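PDB 3AIZ: DNA polymerase sliding clamp 2 from Sulfolobus tokodaii, which forms a subunit of the DNA-encircling ring that serves as a moving platform, tethering the replicative polymerase and other proteins to DNA. Local coordinates for residues A[9-17]-A[72-80]; A[1-9]-A[56-66]. One frame throughout, in Å; residues are numbered along the deposited sequence.

Interaction 1 of 2, residues A[9-17]-A[72-80]; sequences AKDFYSLLS and INDLKKILG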
loop_
_atom_site.group_PDB
_atom_site.type_symbol
_atom_site.label_atom_id
_atom_site.label_comp_id
_atom_site.label_asym_id
_atom_site.label_seq_id
_atom_site.Cartn_x
_atom_site.Cartn_y
_atom_site.Cartn_z
ATOM N N ALA A 9 15.068 -14.689 -20.673
ATOM C CA ALA A 9 15.003 -15.035 -19.262
ATOM C C ALA A 9 13.559 -15.274 -18.840
ATOM O O ALA A 9 13.268 -16.204 -18.089
ATOM C CB ALA A 9 15.626 -13.933 -18.418
ATOM N N LYS A 10 12.658 -14.430 -19.331
ATOM C CA LYS A 10 11.247 -14.526 -18.979
ATOM C C LYS A 10 10.660 -15.872 -19.389
ATOM O O LYS A 10 10.050 -16.566 -18.576
ATOM C CB LYS A 10 10.450 -13.386 -19.620
ATOM C CG LYS A 10 9.055 -13.207 -19.038
ATOM C CD LYS A 10 8.257 -12.158 -19.800
ATOM C CE LYS A 10 7.843 -12.664 -21.175
ATOM N NZ LYS A 10 6.926 -13.835 -21.079
ATOM N N ASP A 11 10.849 -16.239 -20.653
ATOM C CA ASP A 11 10.335 -17.505 -21.169
ATOM C C ASP A 11 10.910 -18.700 -20.415
ATOM O O ASP A 11 10.190 -19.646 -20.095
ATOM C CB ASP A 11 10.613 -17.628 -22.669
ATOM C CG ASP A 11 9.766 -16.680 -23.497
ATOM O OD1 ASP A 11 8.731 -16.206 -22.982
ATOM O OD2 ASP A 11 10.130 -16.409 -24.660
ATOM N N PHE A 12 12.207 -18.645 -20.128
ATOM C CA PHE A 12 12.871 -19.680 -19.345
ATOM C C PHE A 12 12.164 -19.864 -18.003
ATOM O O PHE A 12 11.937 -20.989 -17.555
ATOM C CB PHE A 12 14.336 -19.302 -19.114
ATOM C CG PHE A 12 15.231 -20.472 -18.808
ATOM C CD1 PHE A 12 16.402 -20.666 -19.519
ATOM C CD2 PHE A 12 14.903 -21.375 -17.810
ATOM C CE1 PHE A 12 17.231 -21.738 -19.241
ATOM C CE2 PHE A 12 15.726 -22.449 -17.529
ATOM C CZ PHE A 12 16.892 -22.631 -18.245
ATOM N N TYR A 13 11.813 -18.750 -17.366
ATOM C CA TYR A 13 11.145 -18.779 -16.069
ATOM C C TYR A 13 9.734 -19.355 -16.162
ATOM O O TYR A 13 9.299 -20.092 -15.275
ATOM C CB TYR A 13 11.102 -17.378 -15.454
ATOM C CG TYR A 13 10.344 -17.301 -14.146
ATOM C CD1 TYR A 13 9.016 -16.893 -14.114
ATOM C CD2 TYR A 13 10.955 -17.636 -12.945
ATOM C CE1 TYR A 13 8.320 -16.820 -12.922
ATOM C CE2 TYR A 13 10.267 -17.567 -11.748
ATOM C CZ TYR A 13 8.950 -17.159 -11.742
ATOM O OH TYR A 13 8.259 -17.088 -10.554
ATOM N N SER A 14 9.020 -19.014 -17.231
ATOM C CA SER A 14 7.670 -19.530 -17.437
ATOM C C SER A 14 7.686 -21.048 -17.551
ATOM O O SER A 14 6.829 -21.734 -16.991
ATOM C CB SER A 14 7.032 -18.912 -18.683
ATOM O OG SER A 14 6.630 -17.575 -18.443
ATOM N N LEU A 15 8.669 -21.567 -18.277
ATOM C CA LEU A 15 8.820 -23.005 -18.440
ATOM C C LEU A 15 9.007 -23.696 -17.092
ATOM O O LEU A 15 8.281 -24.632 -16.760
ATOM C CB LEU A 15 9.999 -23.313 -19.365
ATOM C CG LEU A 15 9.890 -22.688 -20.758
ATOM C CD1 LEU A 15 11.177 -22.866 -21.548
ATOM C CD2 LEU A 15 8.702 -23.267 -21.513
ATOM N N LEU A 16 9.975 -23.223 -16.315
ATOM C CA LEU A 16 10.279 -23.824 -15.021
ATOM C C LEU A 16 9.091 -23.766 -14.060
ATOM O O LEU A 16 8.899 -24.669 -13.245
ATOM C CB LEU A 16 11.500 -23.152 -14.389
ATOM C CG LEU A 16 12.824 -23.305 -15.140
ATOM C CD1 LEU A 16 13.927 -22.537 -14.436
ATOM C CD2 LEU A 16 13.197 -24.772 -15.281
ATOM N N SER A 17 8.299 -22.704 -14.158
ATOM C CA SER A 17 7.145 -22.536 -13.282
ATOM C C SER A 17 6.006 -23.458 -13.701
ATOM O O SER A 17 4.996 -23.569 -13.006
ATOM C CB SER A 17 6.669 -21.082 -13.289
ATOM O OG SER A 17 6.072 -20.751 -14.531
ATOM N N ILE A 72 15.962 -26.322 -8.345
ATOM C CA ILE A 72 15.166 -25.511 -9.261
ATOM C C ILE A 72 14.745 -24.172 -8.657
ATOM O O ILE A 72 14.588 -23.183 -9.374
ATOM C CB ILE A 72 13.913 -26.271 -9.741
ATOM C CG1 ILE A 72 13.177 -25.461 -10.809
ATOM C CG2 ILE A 72 12.997 -26.587 -8.569
ATOM C CD1 ILE A 72 11.948 -26.147 -11.351
ATOM N N ASN A 73 14.567 -24.143 -7.342
ATOM C CA ASN A 73 14.149 -22.924 -6.657
ATOM C C ASN A 73 15.135 -21.777 -6.853
ATOM O O ASN A 73 14.738 -20.650 -7.151
ATOM C CB ASN A 73 13.933 -23.194 -5.168
ATOM C CG ASN A 73 12.752 -24.109 -4.908
ATOM O OD1 ASN A 73 11.670 -23.922 -5.469
ATOM N ND2 ASN A 73 12.950 -25.104 -4.050
ATOM N N ASP A 74 16.422 -22.072 -6.687
ATOM C CA ASP A 74 17.468 -21.072 -6.864
ATOM C C ASP A 74 17.483 -20.538 -8.291
ATOM O O ASP A 74 17.727 -19.353 -8.520
ATOM C CB ASP A 74 18.837 -21.663 -6.522
ATOM C CG ASP A 74 18.941 -22.090 -5.073
ATOM O OD1 ASP A 74 18.109 -21.637 -4.258
ATOM O OD2 ASP A 74 19.857 -22.876 -4.749
ATOM N N LEU A 75 17.221 -21.422 -9.248
ATOM C CA LEU A 75 17.226 -21.053 -10.658
ATOM C C LEU A 75 16.037 -20.163 -11.002
ATOM O O LEU A 75 16.067 -19.423 -11.985
ATOM C CB LEU A 75 17.229 -22.307 -11.536
ATOM C CG LEU A 75 17.290 -22.098 -13.049
ATOM C CD1 LEU A 75 18.426 -21.159 -13.421
ATOM C CD2 LEU A 75 17.436 -23.433 -13.763
ATOM N N LYS A 76 14.989 -20.237 -10.190
ATOM C CA LYS A 76 13.821 -19.387 -10.387
ATOM C C LYS A 76 14.068 -17.989 -9.830
ATOM O O LYS A 76 13.669 -16.992 -10.432
ATOM C CB LYS A 76 12.577 -20.008 -9.746
ATOM C CG LYS A 76 12.056 -21.245 -10.466
ATOM C CD LYS A 76 10.750 -21.737 -9.854
ATOM C CE LYS A 76 10.205 -22.947 -10.601
ATOM N NZ LYS A 76 8.929 -23.451 -10.016
ATOM N N LYS A 77 14.733 -17.921 -8.681
ATOM C CA LYS A 77 15.046 -16.643 -8.053
ATOM C C LYS A 77 15.820 -15.727 -8.998
ATOM O O LYS A 77 15.493 -14.549 -9.141
ATOM C CB LYS A 77 15.843 -16.857 -6.762
ATOM C CG LYS A 77 15.088 -17.617 -5.683
ATOM C CD LYS A 77 15.928 -17.775 -4.423
ATOM C CE LYS A 77 15.175 -18.547 -3.347
ATOM N NZ LYS A 77 15.971 -18.691 -2.096
ATOM N N ILE A 78 16.844 -16.280 -9.642
ATOM C CA ILE A 78 17.698 -15.509 -10.540
ATOM C C ILE A 78 16.959 -15.042 -11.794
ATOM O O ILE A 78 17.186 -13.935 -12.281
ATOM C CB ILE A 78 18.955 -16.308 -10.947
ATOM C CG1 ILE A 78 19.805 -15.509 -11.938
ATOM C CG2 ILE A 78 18.567 -17.652 -11.536
ATOM C CD1 ILE A 78 20.329 -14.204 -11.381
ATOM N N LEU A 79 16.071 -15.885 -12.311
ATOM C CA LEU A 79 15.319 -15.554 -13.516
ATOM C C LEU A 79 14.264 -14.479 -13.255
ATOM O O LEU A 79 13.863 -13.757 -14.169
ATOM C CB LEU A 79 14.670 -16.805 -14.110
ATOM C CG LEU A 79 15.642 -17.858 -14.644
ATOM C CD1 LEU A 79 14.890 -19.065 -15.177
ATOM C CD2 LEU A 79 16.537 -17.264 -15.718
ATOM N N GLY A 80 13.821 -14.377 -12.006
ATOM C CA GLY A 80 12.859 -13.361 -11.619
ATOM C C GLY A 80 13.494 -11.986 -11.538
ATOM O O GLY A 80 12.806 -10.968 -11.603
#
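Leu-79 reaches from helix 72-80 onto helix 9-16 and sits as a knob in the hole formed by Ala-9, Phe-12, Tyr-13 and Leu-16. Its CD1 branch does most of the work, lying 3.5 Å from CD2 of Phe-12, while CD2 is directed at the Ala-9 end. Leu-16 returns the interlock, its side chain lodged among Ile-72, Leu-75, Lys-76 and Leu-79. With CG set anti to the carbonyl carbon (chi1 -64°), Leu-16 extends CD1 to 3.7 Å from CG of Leu-75, and the two leucines cross at about a right angle. This reciprocal knobs-into-holes packing joins two roughly antiparallel helices, whose axes make an angle of 147° and come within 9.3 Å. The buried side is closed by the sheet beneath: Val-89 and Leu-91 of strand 88-93 and Val-100 and Val-102 of strand 97-104 touch Ala-9, Phe-12, Leu-75 and Leu-79, and the Phe-12 ring also meets that of Phe-50.

Toward solvent the fit is looser and built from polar chains. The Tyr-13 ring lies across the stem of Lys-76, its CE2 3.9 Å from Lys-76 CB. Beyond CG the lysine runs fully extended, which brings CE to 3.4 Å from the carbonyl O of Leu-16 and leaves NZ near the last turn of helix 9-16. Ser-17, which follows Leu-16, turns its OG back to the O of Ser-14 in a 2.8 Å hydrogen bond. Paired helices of this kind, two to a domain, line the inner, DNA-facing side of PCNA rings. With no clear hydrogen bond linking the segments, cohesion rests on aliphatic and aromatic packing, and the Leu-16 carbonyl probably offers the Lys-76 ammonium a favourable electrostatic setting.

Interaction 2 of 2, residues A[1-9]-A[56-66]; sequences MIKATYSSA and YLEDYTIDKPL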
loop_
_atom_site.group_PDB
_atom_site.type_symbol
_atom_site.label_atom_id
_atom_site.label_comp_id
_atom_site.label_asym_id
_atom_site.label_seq_id
_atom_site.Cartn_x
_atom_site.Cartn_y
_atom_site.Cartn_z
ATOM N N MET A 1 34.395 -26.561 -20.854
ATOM C CA MET A 1 33.189 -27.035 -20.187
ATOM C C MET A 1 31.934 -26.610 -20.942
ATOM O O MET A 1 32.017 -25.999 -22.008
ATOM C CB MET A 1 33.137 -26.529 -18.743
ATOM C CG MET A 1 34.228 -27.097 -17.844
ATOM S SD MET A 1 34.033 -26.617 -16.114
ATOM C CE MET A 1 35.433 -27.449 -15.367
ATOM N N ILE A 2 30.774 -26.935 -20.380
ATOM C CA ILE A 2 29.495 -26.640 -21.017
ATOM C C ILE A 2 29.088 -25.179 -20.835
ATOM O O ILE A 2 29.168 -24.633 -19.735
ATOM C CB ILE A 2 28.378 -27.550 -20.473
ATOM C CG1 ILE A 2 28.755 -29.020 -20.663
ATOM C CG2 ILE A 2 27.056 -27.241 -21.155
ATOM C CD1 ILE A 2 27.727 -29.988 -20.128
ATOM N N LYS A 3 28.647 -24.557 -21.922
ATOM C CA LYS A 3 28.253 -23.154 -21.906
ATOM C C LYS A 3 27.188 -22.892 -22.968
ATOM O O LYS A 3 27.388 -23.189 -24.144
ATOM C CB LYS A 3 29.476 -22.263 -22.139
ATOM C CG LYS A 3 29.187 -20.771 -22.143
ATOM C CD LYS A 3 30.451 -19.973 -22.426
ATOM C CE LYS A 3 30.141 -18.508 -22.705
ATOM N NZ LYS A 3 29.522 -17.827 -21.536
ATOM N N ALA A 4 26.052 -22.339 -22.550
ATOM C CA ALA A 4 24.942 -22.096 -23.466
ATOM C C ALA A 4 24.235 -20.779 -23.166
ATOM O O ALA A 4 24.200 -20.330 -22.023
ATOM C CB ALA A 4 23.953 -23.250 -23.417
ATOM N N THR A 5 23.667 -20.165 -24.199
ATOM C CA THR A 5 22.975 -18.890 -24.045
ATOM C C THR A 5 21.555 -18.939 -24.606
ATOM O O THR A 5 21.344 -19.314 -25.759
ATOM C CB THR A 5 23.744 -17.746 -24.728
ATOM O OG1 THR A 5 24.985 -17.525 -24.045
ATOM C CG2 THR A 5 22.926 -16.467 -24.703
ATOM N N TYR A 6 20.588 -18.556 -23.782
ATOM C CA TYR A 6 19.191 -18.521 -24.193
ATOM C C TYR A 6 18.715 -17.072 -24.273
ATOM O O TYR A 6 19.084 -16.246 -23.439
ATOM C CB TYR A 6 18.332 -19.324 -23.218
ATOM C CG TYR A 6 16.917 -19.537 -23.692
ATOM C CD1 TYR A 6 16.615 -20.536 -24.606
ATOM C CD2 TYR A 6 15.882 -18.740 -23.225
ATOM C CE1 TYR A 6 15.321 -20.734 -25.043
ATOM C CE2 TYR A 6 14.586 -18.931 -23.656
ATOM C CZ TYR A 6 14.311 -19.928 -24.565
ATOM O OH TYR A 6 13.022 -20.120 -24.994
ATOM N N SER A 7 17.894 -16.768 -25.274
ATOM C CA SER A 7 17.562 -15.380 -25.597
ATOM C C SER A 7 16.440 -14.764 -24.761
ATOM O O SER A 7 16.108 -13.594 -24.942
ATOM C CB SER A 7 17.222 -15.244 -27.084
ATOM O OG SER A 7 15.999 -15.894 -27.386
ATOM N N SER A 8 15.857 -15.537 -23.851
ATOM C CA SER A 8 14.747 -15.022 -23.052
ATOM C C SER A 8 14.716 -15.551 -21.621
ATOM O O SER A 8 14.369 -16.707 -21.380
ATOM C CB SER A 8 13.410 -15.308 -23.739
ATOM O OG SER A 8 12.330 -14.862 -22.939
ATOM N N ALA A 9 15.068 -14.689 -20.673
ATOM C CA ALA A 9 15.003 -15.035 -19.262
ATOM C C ALA A 9 13.559 -15.274 -18.840
ATOM O O ALA A 9 13.268 -16.204 -18.089
ATOM C CB ALA A 9 15.626 -13.933 -18.418
ATOM N N TYR A 56 17.793 -22.982 -30.684
ATOM C CA TYR A 56 17.480 -21.792 -29.905
ATOM C C TYR A 56 18.521 -21.539 -28.819
ATOM O O TYR A 56 18.296 -20.756 -27.896
ATOM C CB TYR A 56 16.083 -21.908 -29.300
ATOM C CG TYR A 56 15.021 -22.239 -30.323
ATOM C CD1 TYR A 56 14.648 -21.312 -31.288
ATOM C CD2 TYR A 56 14.391 -23.476 -30.324
ATOM C CE1 TYR A 56 13.678 -21.610 -32.226
ATOM C CE2 TYR A 56 13.417 -23.781 -31.256
ATOM C CZ TYR A 56 13.065 -22.844 -32.205
ATOM O OH TYR A 56 12.097 -23.144 -33.136
ATOM N N LEU A 57 19.662 -22.211 -28.942
ATOM C CA LEU A 57 20.790 -21.985 -28.049
ATOM C C LEU A 57 21.935 -21.350 -28.825
ATOM O O LEU A 57 22.458 -21.945 -29.765
ATOM C CB LEU A 57 21.258 -23.304 -27.433
ATOM C CG LEU A 57 20.259 -24.063 -26.559
ATOM C CD1 LEU A 57 20.800 -25.441 -26.213
ATOM C CD2 LEU A 57 19.935 -23.274 -25.297
ATOM N N GLU A 58 22.320 -20.140 -28.435
ATOM C CA GLU A 58 23.437 -19.457 -29.079
ATOM C C GLU A 58 24.725 -19.645 -28.288
ATOM O O GLU A 58 24.689 -19.948 -27.095
ATOM C CB GLU A 58 23.138 -17.965 -29.253
ATOM C CG GLU A 58 22.053 -17.655 -30.272
ATOM C CD GLU A 58 20.657 -17.939 -29.752
ATOM O OE1 GLU A 58 20.399 -17.672 -28.559
ATOM O OE2 GLU A 58 19.815 -18.420 -30.540
ATOM N N ASP A 59 25.858 -19.465 -28.961
ATOM C CA ASP A 59 27.171 -19.578 -28.330
ATOM C C ASP A 59 27.236 -20.833 -27.466
ATOM O O ASP A 59 27.705 -20.797 -26.330
ATOM C CB ASP A 59 27.461 -18.335 -27.486
ATOM C CG ASP A 59 28.943 -18.134 -27.229
ATOM O OD1 ASP A 59 29.750 -18.954 -27.715
ATOM O OD2 ASP A 59 29.297 -17.152 -26.541
ATOM N N TYR A 60 26.759 -21.941 -28.021
ATOM C CA TYR A 60 26.623 -23.186 -27.276
ATOM C C TYR A 60 27.863 -24.065 -27.400
ATOM O O TYR A 60 28.068 -24.729 -28.415
ATOM C CB TYR A 60 25.384 -23.945 -27.759
ATOM C CG TYR A 60 25.050 -25.181 -26.958
ATOM C CD1 TYR A 60 25.479 -25.320 -25.646
ATOM C CD2 TYR A 60 24.291 -26.203 -27.510
ATOM C CE1 TYR A 60 25.169 -26.448 -24.911
ATOM C CE2 TYR A 60 23.976 -27.332 -26.782
ATOM C CZ TYR A 60 24.418 -27.449 -25.484
ATOM O OH TYR A 60 24.108 -28.573 -24.755
ATOM N N THR A 61 28.690 -24.060 -26.359
ATOM C CA THR A 61 29.883 -24.896 -26.320
ATOM C C THR A 61 29.648 -26.114 -25.437
ATOM O O THR A 61 29.165 -25.991 -24.312
ATOM C CB THR A 61 31.107 -24.123 -25.794
ATOM O OG1 THR A 61 31.511 -23.147 -26.763
ATOM C CG2 THR A 61 32.266 -25.071 -25.535
ATOM N N ILE A 62 29.988 -27.288 -25.952
ATOM C CA ILE A 62 29.821 -28.523 -25.200
ATOM C C ILE A 62 30.797 -29.591 -25.678
ATOM O O ILE A 62 30.784 -29.980 -26.845
ATOM C CB ILE A 62 28.377 -29.053 -25.296
ATOM C CG1 ILE A 62 28.260 -30.414 -24.610
ATOM C CG2 ILE A 62 27.934 -29.139 -26.749
ATOM C CD1 ILE A 62 26.870 -31.003 -24.664
ATOM N N ASP A 63 31.649 -30.054 -24.771
ATOM C CA ASP A 63 32.629 -31.082 -25.102
ATOM C C ASP A 63 31.975 -32.456 -25.213
ATOM O O ASP A 63 32.139 -33.155 -26.213
ATOM C CB ASP A 63 33.772 -31.104 -24.080
ATOM C CG ASP A 63 33.289 -31.327 -22.657
ATOM O OD1 ASP A 63 32.096 -31.083 -22.377
ATOM O OD2 ASP A 63 34.111 -31.743 -21.813
ATOM N N LYS A 64 31.226 -32.835 -24.183
ATOM C CA LYS A 64 30.534 -34.118 -24.169
ATOM C C LYS A 64 29.314 -34.076 -23.256
ATOM O O LYS A 64 29.303 -33.355 -22.258
ATOM C CB LYS A 64 31.490 -35.239 -23.748
ATOM C CG LYS A 64 32.296 -34.937 -22.496
ATOM C CD LYS A 64 33.415 -35.950 -22.305
ATOM C CE LYS A 64 34.340 -35.545 -21.167
ATOM N NZ LYS A 64 35.506 -36.464 -21.042
ATOM N N PRO A 65 28.277 -34.852 -23.605
ATOM C CA PRO A 65 27.013 -34.933 -22.865
ATOM C C PRO A 65 27.223 -34.981 -21.354
ATOM O O PRO A 65 28.185 -35.587 -20.883
ATOM C CB PRO A 65 26.417 -36.249 -23.359
ATOM C CG PRO A 65 26.907 -36.362 -24.755
ATOM C CD PRO A 65 28.291 -35.763 -24.764
ATOM N N LEU A 66 26.324 -34.345 -20.610
ATOM C CA LEU A 66 26.443 -34.272 -19.159
ATOM C C LEU A 66 25.172 -33.706 -18.530
ATOM O O LEU A 66 24.475 -32.895 -19.141
ATOM C CB LEU A 66 27.662 -33.425 -18.776
ATOM C CG LEU A 66 27.948 -33.178 -17.294
ATOM C CD1 LEU A 66 29.445 -33.039 -17.054
ATOM C CD2 LEU A 66 27.204 -31.949 -16.796
#
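Lys-3 and Thr-61 exchange two backbone hydrogen bonds as an antiparallel hydrogen-bonded pair. Lys-3 N donates to Thr-61 O over 2.8 Å with an N-H...O angle of 158°, and Thr-61 N answers to Lys-3 O at 2.7 Å; both donors lie in the plane of the carbonyl they meet. A second such pair joins Thr-5 and Glu-58, less evenly. Glu-58 N reaches Thr-5 O at 3.0 Å, but the return bond from Thr-5 N to Glu-58 O is weak, bent to 133°.

One residue lies between Lys-3 and Thr-5 but two between Glu-58 and Thr-61, and this one-residue shift is a beta bulge. It coincides with the corner the chain turns at Asp-59, whose phi and psi are both positive. Lys-3 and Thr-5 bond to segment 56-66, while Ile-2, Ala-4 and Tyr-6 bond through their backbones to strand 88-93 on the other edge, in the N-terminal domain of the PCNA fold.

Lys-3, Thr-5, Glu-58 and Thr-61 project from one face of the ladder. There Lys-3 NZ stays 5.1 Å from Asp-59 OD2, opposite charges near each other without contact. The other face is largely apolar. Ala-4 CB approaches Tyr-60 CD1 to 3.4 Å, and the tyrosine ring has Leu-57 CD1 3.7 Å above one face and Ile-62 CG2 over the opposite one, both toward the rim. The Tyr-60 ring, swung away from the main-chain N (chi1 -174°), lies beside Ile-35, and its hydroxyl bonds to Thr-31 O. Tyr-6 offers its ring edge to Leu-57 CD2, while its OH is held by Ser-236 and Gly-238. At the far end Ile-2 crosses Leu-66 obliquely, its CD1 3.7 Å from Leu-66 CB.

How the interactions relate
Strand 3-6 leads through Ser-7 and Ser-8 into helix 9-16, so the two interactions share Ala-9 while their centres lie about 17 Å apart. Both belong to the N-terminal domain, yet they hold it together differently. Interaction 1 is largely buried and joins helix to helix mainly through side-chain packing; interaction 2 is partly buried, closer to the surface, and depends on a backbone ladder with largely apolar packing on one face and polar groups on the other. They meet where Phe-12 CD1 approaches Tyr-6 CD2 to 4.2 Å, placing the helix pair next to the strand's apolar side. Strand 88-93 serves both, packing under the helices and bonding to strand 3-6.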